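Local structure of CELL division inhibitor (Pyrococcus furiosus, 1G3Q) at residues E66-V69 and E70-I73; V140-E144 and I145-T149; K95-P98 and R99-P102; E209-A213 and V214-P218. The protein probably binds and hydrolyses ATP as a MinD-type P-loop ATPase of the cell-division inhibitor family, and is held here with ADP and magnesium. All blocks are in the same frame, centred on the assembly; numbering follows the deposited sequence.

Interaction 1 (E66-V69 and E70-I73); sequences EANV and EDAI
Asn68 and Val69 each offer a backbone carbonyl to an amide three residues further on. The Asp71 N-H meets Asn68 O at 2.9 Å with a bent N-H...O angle of 144°, while the Ala72 N-H meets Val69 O at 3.0 Å along a straighter path of 159°. Both donors stand well above the planes of the carbonyls they meet. Glu70 N is also close to Asn68 O, but at an angle too poor for a bond. The backbone N-H of Asn68 is satisfied through solvent: a water accepts from Asn68 N at 2.8 Å and donates a hydrogen bond to Asp71 OD2 at 2.6 Å. Asp71 can take part because its CG lies beside its own backbone N and anti to the carbonyl carbon (chi1 -70°), which swings the carboxylate back toward Asn68. These bonds wind the chain into a short 3-10 turn in the loop between helix 59-63 and strand 74-75. Its inner side is apolar, with Val69 and Ala72 both packing on Val62 and Leu84. Over Val69 the Glu70 chain is bent at chi2, folding its carboxylate back until OE1 rests 3.6 Å from Val69 CG1 and 3.6 Å from Asn68 CB. Its other oxygen, OE2, has a long, weak ion pair with Lys111. Ile73 CG1 comes within 3.5 Å of Val69 O, the same oxygen that accepts from Ala72.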
loop_
_atom_site.group_PDB
_atom_site.type_symbol
_atom_site.label_atom_id
_atom_site.label_comp_id
_atom_site.label_asym_id
_atom_site.label_seq_id
_atom_site.Cartn_x
_atom_site.Cartn_y
_atom_site.Cartn_z
ATOM N N GLU A 66 -16.034 9.313 -15.660
ATOM C CA GLU A 66 -16.242 8.700 -16.969
ATOM C C GLU A 66 -16.461 7.191 -16.931
ATOM O O GLU A 66 -16.629 6.562 -17.976
ATOM C CB GLU A 66 -15.054 9.009 -17.889
ATOM C CG GLU A 66 -14.909 10.476 -18.268
ATOM C CD GLU A 66 -16.129 11.011 -18.996
ATOM O OE1 GLU A 66 -16.583 10.366 -19.966
ATOM O OE2 GLU A 66 -16.635 12.082 -18.599
ATOM N N ALA A 67 -16.457 6.607 -15.739
ATOM C CA ALA A 67 -16.658 5.169 -15.619
ATOM C C ALA A 67 -17.100 4.756 -14.222
ATOM O O ALA A 67 -16.780 5.422 -13.241
ATOM C CB ALA A 67 -15.366 4.432 -15.987
ATOM N N ASN A 68 -17.838 3.654 -14.144
ATOM C CA ASN A 68 -18.291 3.126 -12.863
ATOM C C ASN A 68 -17.114 2.349 -12.282
ATOM O O ASN A 68 -16.419 1.639 -13.009
ATOM C CB ASN A 68 -19.496 2.205 -13.063
ATOM C CG ASN A 68 -20.708 2.946 -13.590
ATOM O OD1 ASN A 68 -21.079 3.989 -13.058
ATOM N ND2 ASN A 68 -21.333 2.412 -14.636
ATOM N N VAL A 69 -16.885 2.480 -10.980
ATOM C CA VAL A 69 -15.759 1.801 -10.354
ATOM C C VAL A 69 -15.761 0.291 -10.610
ATOM O O VAL A 69 -14.703 -0.338 -10.638
ATOM C CB VAL A 69 -15.714 2.077 -8.832
ATOM C CG1 VAL A 69 -16.861 1.365 -8.130
ATOM C CG2 VAL A 69 -14.361 1.656 -8.270
ATOM N N GLU A 70 -16.945 -0.286 -10.812
ATOM C CA GLU A 70 -17.059 -1.719 -11.081
ATOM C C GLU A 70 -16.266 -2.096 -12.331
ATOM O O GLU A 70 -15.708 -3.193 -12.415
ATOM C CB GLU A 70 -18.523 -2.121 -11.312
ATOM C CG GLU A 70 -19.412 -2.184 -10.079
ATOM C CD GLU A 70 -19.625 -0.839 -9.417
ATOM O OE1 GLU A 70 -19.619 0.195 -10.123
ATOM O OE2 GLU A 70 -19.817 -0.822 -8.181
ATOM N N ASP A 71 -16.228 -1.192 -13.306
ATOM C CA ASP A 71 -15.522 -1.458 -14.552
ATOM C C ASP A 71 -14.021 -1.212 -14.510
ATOM O O ASP A 71 -13.339 -1.345 -15.528
ATOM C CB ASP A 71 -16.145 -0.651 -15.695
ATOM C CG ASP A 71 -17.525 -1.152 -16.065
ATOM O OD1 ASP A 71 -17.724 -2.381 -16.013
ATOM O OD2 ASP A 71 -18.401 -0.335 -16.416
ATOM N N ALA A 72 -13.506 -0.859 -13.337
ATOM C CA ALA A 72 -12.078 -0.617 -13.180
ATOM C C ALA A 72 -11.479 -1.671 -12.254
ATOM O O ALA A 72 -10.350 -1.538 -11.790
ATOM C CB ALA A 72 -11.835 0.784 -12.629
ATOM N N ILE A 73 -12.247 -2.724 -11.988
ATOM C CA ILE A 73 -11.773 -3.811 -11.132
ATOM C C ILE A 73 -11.294 -4.971 -12.004
ATOM O O ILE A 73 -12.060 -5.538 -12.784
ATOM C CB ILE A 73 -12.885 -4.300 -10.180
ATOM C CG1 ILE A 73 -13.255 -3.168 -9.207
ATOM C CG2 ILE A 73 -12.418 -5.536 -9.421
ATOM C CD1 ILE A 73 -14.372 -3.511 -8.250
HETATM O O HOH W 1 -18.265 2.293 -16.524
HETATM O O HOH W 2 -21.001 -1.021 -14.387
#

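Interaction 2 (V140-E144 and I145-T149); sequences VTNPE and ISCLT
Thr141 meets Cys147 and Leu148 where strand 136-141 turns into helix 145-160, within the beta-alpha-beta unit completed by strand 164-173. Its methyl CG2 presses on Leu148 CD2 at 3.5 Å, tighter than ordinary van der Waals contact, and the two side chains cross at about a right angle. OG1 comes within 3.4 Å of the same CD2. With OG1 anti to the backbone N (chi1 -177°), the hydroxyl is placed to donate to Asn142 O at 3.0 Å, in the carbonyl plane and on a lone pair. Replacing this threonine with an alanine would probably open a gap beside Leu148 CD2 and leave Asn142 O without its hydroxyl donor. Cys147 answers the turn from the helix side: its SG accepts the Asn142 N-H at 3.4 Å, and the bond is nearly straight at 168°. The first turn of the helix holds these side chains in place, with Glu144 at the N-cap. Further out, Cys147 packs on Thr14 and Ser146 OG hydrogen-bonds Lys11 NZ, which brings the start of the helix up against the loop that binds the nucleotide; Thr14 is one of the residues seen to bind ADP. Leu148 also touches Ile180 in a loop and Met189 of helix 182-189. The turn closes on the backbone, where Leu148 N donates to Glu144 O at 2.8 Å, its nitrogen lying nearly along the C=O axis, while Leu148 CG rests 3.2 Å from that oxygen.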
loop_
_atom_site.group_PDB
_atom_site.type_symbol
_atom_site.label_atom_id
_atom_site.label_comp_id
_atom_site.label_asym_id
_atom_site.label_seq_id
_atom_site.Cartn_x
_atom_site.Cartn_y
_atom_site.Cartn_z
ATOM N N VAL A 140 4.521 3.126 6.625
ATOM C CA VAL A 140 5.686 2.519 5.998
ATOM C C VAL A 140 6.829 3.520 6.091
ATOM O O VAL A 140 6.685 4.673 5.689
ATOM C CB VAL A 140 5.427 2.185 4.512
ATOM C CG1 VAL A 140 6.682 1.609 3.888
ATOM C CG2 VAL A 140 4.277 1.194 4.394
ATOM N N THR A 141 7.959 3.077 6.625
ATOM C CA THR A 141 9.108 3.954 6.787
ATOM C C THR A 141 10.424 3.207 6.641
ATOM O O THR A 141 10.463 1.978 6.685
ATOM C CB THR A 141 9.095 4.613 8.179
ATOM O OG1 THR A 141 10.196 5.526 8.294
ATOM C CG2 THR A 141 9.222 3.547 9.262
ATOM N N ASN A 142 11.500 3.963 6.457
ATOM C CA ASN A 142 12.829 3.384 6.347
ATOM C C ASN A 142 13.551 3.722 7.650
ATOM O O ASN A 142 13.065 4.539 8.431
ATOM C CB ASN A 142 13.572 3.962 5.143
ATOM C CG ASN A 142 12.883 3.639 3.829
ATOM O OD1 ASN A 142 12.291 2.567 3.673
ATOM N ND2 ASN A 142 12.967 4.557 2.873
ATOM N N PRO A 143 14.709 3.091 7.907
ATOM C CA PRO A 143 15.487 3.329 9.130
ATOM C C PRO A 143 16.160 4.700 9.271
ATOM O O PRO A 143 17.157 4.824 9.980
ATOM C CB PRO A 143 16.515 2.194 9.112
ATOM C CG PRO A 143 15.843 1.121 8.302
ATOM C CD PRO A 143 15.233 1.921 7.184
ATOM N N GLU A 144 15.627 5.721 8.603
ATOM C CA GLU A 144 16.194 7.068 8.690
ATOM C C GLU A 144 15.367 7.902 9.660
ATOM O O GLU A 144 14.144 7.941 9.558
ATOM C CB GLU A 144 16.187 7.753 7.322
ATOM C CG GLU A 144 17.150 7.172 6.302
ATOM C CD GLU A 144 17.080 7.903 4.970
ATOM O OE1 GLU A 144 15.992 7.909 4.352
ATOM O OE2 GLU A 144 18.108 8.476 4.543
ATOM N N ILE A 145 16.031 8.583 10.590
ATOM C CA ILE A 145 15.314 9.392 11.568
ATOM C C ILE A 145 14.359 10.382 10.904
ATOM O O ILE A 145 13.218 10.537 11.342
ATOM C CB ILE A 145 16.292 10.164 12.500
ATOM C CG1 ILE A 145 15.503 10.878 13.603
ATOM C CG2 ILE A 145 17.102 11.178 11.700
ATOM C CD1 ILE A 145 14.651 9.950 14.453
ATOM N N SER A 146 14.815 11.045 9.846
ATOM C CA SER A 146 13.975 12.010 9.145
ATOM C C SER A 146 12.751 11.324 8.540
ATOM O O SER A 146 11.650 11.876 8.537
ATOM C CB SER A 146 14.778 12.714 8.046
ATOM O OG SER A 146 15.358 11.775 7.156
ATOM N N CYS A 147 12.945 10.116 8.029
ATOM C CA CYS A 147 11.843 9.374 7.435
ATOM C C CYS A 147 10.895 8.926 8.543
ATOM O O CYS A 147 9.680 8.936 8.375
ATOM C CB CYS A 147 12.372 8.163 6.665
ATOM S SG CYS A 147 11.092 7.270 5.748
ATOM N N LEU A 148 11.460 8.540 9.681
ATOM C CA LEU A 148 10.653 8.103 10.814
ATOM C C LEU A 148 9.794 9.251 11.342
ATOM O O LEU A 148 8.578 9.110 11.485
ATOM C CB LEU A 148 11.550 7.578 11.939
ATOM C CG LEU A 148 12.340 6.295 11.672
ATOM C CD1 LEU A 148 13.303 6.042 12.821
ATOM C CD2 LEU A 148 11.383 5.122 11.507
ATOM N N THR A 149 10.430 10.387 11.625
ATOM C CA THR A 149 9.714 11.547 12.143
ATOM C C THR A 149 8.666 12.059 11.158
ATOM O O THR A 149 7.566 12.436 11.557
ATOM C CB THR A 149 10.686 12.699 12.511
ATOM O OG1 THR A 149 11.467 13.065 11.367
ATOM C CG2 THR A 149 11.620 12.265 13.627
#

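Interaction 3 (K95-P98 and R99-P102); sequences KADP and RKLP
An Asx turn built on Asp97 and Arg99 opens the approach to helix 101-106, in the short link that follows helix 90-95. Asp97 OD1 accepts the backbone N-H of Arg99 at 2.9 Å, from above the carboxylate plane. The same oxygen takes Arg99 NE at 2.8 Å in a nearly straight bond of 170°, on its syn side. Arg99 NH2 completes a salt bridge with Asp97 OD2 at 2.8 Å, so the guanidinium grips the carboxylate side-on with two nitrogens, one to each oxygen, their planes turned 37° apart. A bend at chi3 (-53°) curls the arginine back over the turn to make this possible. With an asparagine at this position, the negative charge facing Arg99 would be lost, and its guanidinium would probably be held less firmly. Lys100 runs extended past the other side of the carboxylate, with CE 3.9 Å from Asp97 OD2. A water donates to OD2 and links it weakly to Lys100 NZ. Beneath these charges the backbone winds on, Lys100 N bonding Asp97 O at 3.2 Å. On the inner side, Pro98 packs on Leu125, Asp126 and Ser129 of helix 125-131, while Leu101 reaches Leu59 and Leu63 of helix 59-63. Leu101 N donates to Pro98 O at 3.1 Å from above the carbonyl plane, and Leu101 CB lies 3.3 Å from the same oxygen.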
loop_
_atom_site.group_PDB
_atom_site.type_symbol
_atom_site.label_atom_id
_atom_site.label_comp_id
_atom_site.label_asym_id
_atom_site.label_seq_id
_atom_site.Cartn_x
_atom_site.Cartn_y
_atom_site.Cartn_z
ATOM N N LYS A 95 -7.389 14.896 -15.256
ATOM C CA LYS A 95 -8.832 14.803 -15.092
ATOM C C LYS A 95 -9.361 14.014 -13.900
ATOM O O LYS A 95 -10.555 14.060 -13.611
ATOM C CB LYS A 95 -9.448 14.289 -16.391
ATOM C CG LYS A 95 -9.254 15.276 -17.540
ATOM C CD LYS A 95 -10.039 14.882 -18.774
ATOM C CE LYS A 95 -10.003 15.987 -19.826
ATOM N NZ LYS A 95 -10.914 15.695 -20.980
ATOM N N ALA A 96 -8.487 13.302 -13.201
ATOM C CA ALA A 96 -8.918 12.528 -12.037
ATOM C C ALA A 96 -9.098 13.435 -10.821
ATOM O O ALA A 96 -8.132 13.996 -10.319
ATOM C CB ALA A 96 -7.895 11.443 -11.723
ATOM N N ASP A 97 -10.337 13.590 -10.359
ATOM C CA ASP A 97 -10.609 14.412 -9.183
ATOM C C ASP A 97 -10.253 13.573 -7.953
ATOM O O ASP A 97 -10.965 12.626 -7.610
ATOM C CB ASP A 97 -12.092 14.797 -9.138
ATOM C CG ASP A 97 -12.425 15.731 -7.983
ATOM O OD1 ASP A 97 -11.560 15.937 -7.103
ATOM O OD2 ASP A 97 -13.562 16.253 -7.956
ATOM N N PRO A 98 -9.148 13.908 -7.272
ATOM C CA PRO A 98 -8.729 13.155 -6.085
ATOM C C PRO A 98 -9.708 13.240 -4.921
ATOM O O PRO A 98 -9.752 12.350 -4.071
ATOM C CB PRO A 98 -7.376 13.772 -5.747
ATOM C CG PRO A 98 -7.548 15.192 -6.184
ATOM C CD PRO A 98 -8.235 15.038 -7.522
ATOM N N ARG A 99 -10.497 14.307 -4.888
ATOM C CA ARG A 99 -11.459 14.503 -3.811
ATOM C C ARG A 99 -12.551 13.434 -3.792
ATOM O O ARG A 99 -13.244 13.266 -2.789
ATOM C CB ARG A 99 -12.084 15.896 -3.927
ATOM C CG ARG A 99 -11.058 17.022 -3.836
ATOM C CD ARG A 99 -11.651 18.349 -4.288
ATOM N NE ARG A 99 -12.249 18.246 -5.615
ATOM C CZ ARG A 99 -12.969 19.206 -6.184
ATOM N NH1 ARG A 99 -13.169 20.349 -5.539
ATOM N NH2 ARG A 99 -13.522 19.011 -7.374
ATOM N N LYS A 100 -12.698 12.703 -4.893
ATOM C CA LYS A 100 -13.716 11.657 -4.968
ATOM C C LYS A 100 -13.194 10.274 -4.586
ATOM O O LYS A 100 -13.939 9.294 -4.624
ATOM C CB LYS A 100 -14.322 11.610 -6.371
ATOM C CG LYS A 100 -15.227 12.796 -6.669
ATOM C CD LYS A 100 -15.725 12.790 -8.097
ATOM C CE LYS A 100 -16.715 13.931 -8.316
ATOM N NZ LYS A 100 -17.137 14.018 -9.740
ATOM N N LEU A 101 -11.921 10.197 -4.215
ATOM C CA LEU A 101 -11.323 8.924 -3.827
ATOM C C LEU A 101 -12.044 8.266 -2.647
ATOM O O LEU A 101 -12.424 7.097 -2.724
ATOM C CB LEU A 101 -9.836 9.112 -3.500
ATOM C CG LEU A 101 -8.903 9.160 -4.714
ATOM C CD1 LEU A 101 -7.502 9.592 -4.295
ATOM C CD2 LEU A 101 -8.867 7.776 -5.364
ATOM N N PRO A 102 -12.250 9.007 -1.543
ATOM C CA PRO A 102 -12.937 8.419 -0.388
ATOM C C PRO A 102 -14.292 7.783 -0.702
ATOM O O PRO A 102 -14.553 6.657 -0.289
ATOM C CB PRO A 102 -13.047 9.594 0.575
ATOM C CG PRO A 102 -11.771 10.339 0.305
ATOM C CD PRO A 102 -11.724 10.344 -1.209
HETATM O O HOH W 3 -15.781 17.095 -9.930
#

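Interaction 4 (E209-A213 and V214-P218); sequences EGIPA and VKYKP
Glu209 lies across one face of the Tyr216 ring, the two side chains crossing at about a right angle. Its CG stands 3.6 Å from the ring centroid and 19° off the normal, a CH-pi contact displaced toward the rim, and the carboxylate beyond is tilted by just 13° from the ring plane. CG anti to the backbone N (chi1 -177°), followed by a bend at chi2, folds the acid over the ring in this way, bringing CD within 3.5 Å of Tyr216 CZ. Ile211 crosses the tyrosine near its root instead: CG2 touches Tyr216 CB at 3.5 Å, while CD1 approaches Tyr216 CD1 obliquely at 3.9 Å. Backbone bonds hold the root of the tyrosine. Pro212 O accepts Tyr216 N at 2.9 Å, almost straight, and Lys215 N from the opposite face of its carbonyl plane. Lys217 reaches back to form a salt bridge with Glu205, and Pro212 and Val214 pack on Asn22 and Val25 of helix 16-29. Tyr216 packs on the link between two helices: Gly210, with positive phi, is the C-prime residue of a Schellman motif ending helix 201-209, and Pro212 is the N-cap of helix 213-216.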
loop_
_atom_site.group_PDB
_atom_site.type_symbol
_atom_site.label_atom_id
_atom_site.label_comp_id
_atom_site.label_asym_id
_atom_site.label_seq_id
_atom_site.Cartn_x
_atom_site.Cartn_y
_atom_site.Cartn_z
ATOM N N GLU A 209 9.880 -8.055 -12.066
ATOM C CA GLU A 209 9.238 -9.217 -12.672
ATOM C C GLU A 209 7.725 -9.060 -12.806
ATOM O O GLU A 209 7.101 -9.698 -13.652
ATOM C CB GLU A 209 9.534 -10.459 -11.826
ATOM C CG GLU A 209 8.985 -11.758 -12.384
ATOM C CD GLU A 209 9.676 -12.173 -13.661
ATOM O OE1 GLU A 209 10.849 -11.796 -13.846
ATOM O OE2 GLU A 209 9.057 -12.889 -14.470
ATOM N N GLY A 210 7.129 -8.214 -11.975
ATOM C CA GLY A 210 5.685 -8.062 -12.037
ATOM C C GLY A 210 5.037 -9.159 -11.210
ATOM O O GLY A 210 3.861 -9.488 -11.382
ATOM N N ILE A 211 5.826 -9.743 -10.313
ATOM C CA ILE A 211 5.351 -10.798 -9.421
ATOM C C ILE A 211 5.982 -10.521 -8.063
ATOM O O ILE A 211 7.195 -10.662 -7.903
ATOM C CB ILE A 211 5.811 -12.198 -9.880
ATOM C CG1 ILE A 211 5.309 -12.491 -11.297
ATOM C CG2 ILE A 211 5.282 -13.254 -8.911
ATOM C CD1 ILE A 211 5.877 -13.796 -11.886
ATOM N N PRO A 212 5.173 -10.113 -7.073
ATOM C CA PRO A 212 5.697 -9.819 -5.735
ATOM C C PRO A 212 6.566 -10.942 -5.180
ATOM O O PRO A 212 6.217 -12.121 -5.279
ATOM C CB PRO A 212 4.431 -9.590 -4.914
ATOM C CG PRO A 212 3.512 -8.946 -5.924
ATOM C CD PRO A 212 3.728 -9.830 -7.144
ATOM N N ALA A 213 7.696 -10.560 -4.595
ATOM C CA ALA A 213 8.639 -11.515 -4.031
ATOM C C ALA A 213 7.999 -12.547 -3.114
ATOM O O ALA A 213 8.440 -13.696 -3.067
ATOM C CB ALA A 213 9.744 -10.774 -3.288
ATOM N N VAL A 214 6.955 -12.154 -2.389
ATOM C CA VAL A 214 6.310 -13.084 -1.473
ATOM C C VAL A 214 5.922 -14.367 -2.202
ATOM O O VAL A 214 5.944 -15.445 -1.613
ATOM C CB VAL A 214 5.064 -12.446 -0.787
ATOM C CG1 VAL A 214 3.962 -12.205 -1.798
ATOM C CG2 VAL A 214 4.573 -13.347 0.340
ATOM N N LYS A 215 5.592 -14.258 -3.489
ATOM C CA LYS A 215 5.230 -15.442 -4.257
ATOM C C LYS A 215 6.328 -15.869 -5.230
ATOM O O LYS A 215 6.610 -17.057 -5.369
ATOM C CB LYS A 215 3.930 -15.219 -5.035
ATOM C CG LYS A 215 3.367 -16.516 -5.621
ATOM C CD LYS A 215 2.041 -16.299 -6.338
ATOM C CE LYS A 215 1.510 -17.612 -6.883
ATOM N NZ LYS A 215 0.261 -17.432 -7.670
ATOM N N TYR A 216 6.949 -14.899 -5.896
ATOM C CA TYR A 216 8.000 -15.182 -6.872
ATOM C C TYR A 216 9.187 -15.924 -6.247
ATOM O O TYR A 216 9.658 -16.916 -6.796
ATOM C CB TYR A 216 8.460 -13.868 -7.525
ATOM C CG TYR A 216 9.341 -14.029 -8.753
ATOM C CD1 TYR A 216 9.007 -14.922 -9.774
ATOM C CD2 TYR A 216 10.485 -13.248 -8.915
ATOM C CE1 TYR A 216 9.800 -15.026 -10.931
ATOM C CE2 TYR A 216 11.277 -13.345 -10.059
ATOM C CZ TYR A 216 10.931 -14.235 -11.060
ATOM O OH TYR A 216 11.735 -14.342 -12.176
ATOM N N LYS A 217 9.672 -15.442 -5.104
ATOM C CA LYS A 217 10.794 -16.088 -4.413
ATOM C C LYS A 217 10.368 -16.293 -2.958
ATOM O O LYS A 217 10.815 -15.585 -2.052
ATOM C CB LYS A 217 12.046 -15.209 -4.520
ATOM C CG LYS A 217 12.427 -14.913 -5.976
ATOM C CD LYS A 217 13.730 -14.131 -6.116
ATOM C CE LYS A 217 14.920 -14.950 -5.648
ATOM N NZ LYS A 217 16.207 -14.304 -6.017
ATOM N N PRO A 218 9.503 -17.292 -2.723
ATOM C CA PRO A 218 8.942 -17.664 -1.422
ATOM C C PRO A 218 9.874 -18.005 -0.259
ATOM O O PRO A 218 9.438 -17.992 0.889
ATOM C CB PRO A 218 8.005 -18.817 -1.777
ATOM C CG PRO A 218 8.713 -19.475 -2.894
ATOM C CD PRO A 218 9.147 -18.302 -3.739
#

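In the fold
From the N terminus the contacts come in the order 1, 3, 2, 4; each closes within one unbroken stretch, so none nests in or crosses another. Interaction 1 tightens the loop from helix 59-63 to strand 74-75. Interaction 3 links helix 90-95 to helix 101-106, its centre about 13 Å from that of interaction 1, and both pack against helix 59-63. Interaction 2, on the opposite side of the chain's centre from interaction 1, joins strand 136-141 to helix 145-160 beside the nucleotide-binding loop. Interaction 4 lies beyond the last strand, 193-198, turning helix 201-209 into helix 213-216 against helix 16-29. Nearest atoms of interactions 2 and 4 are about 14 Å apart.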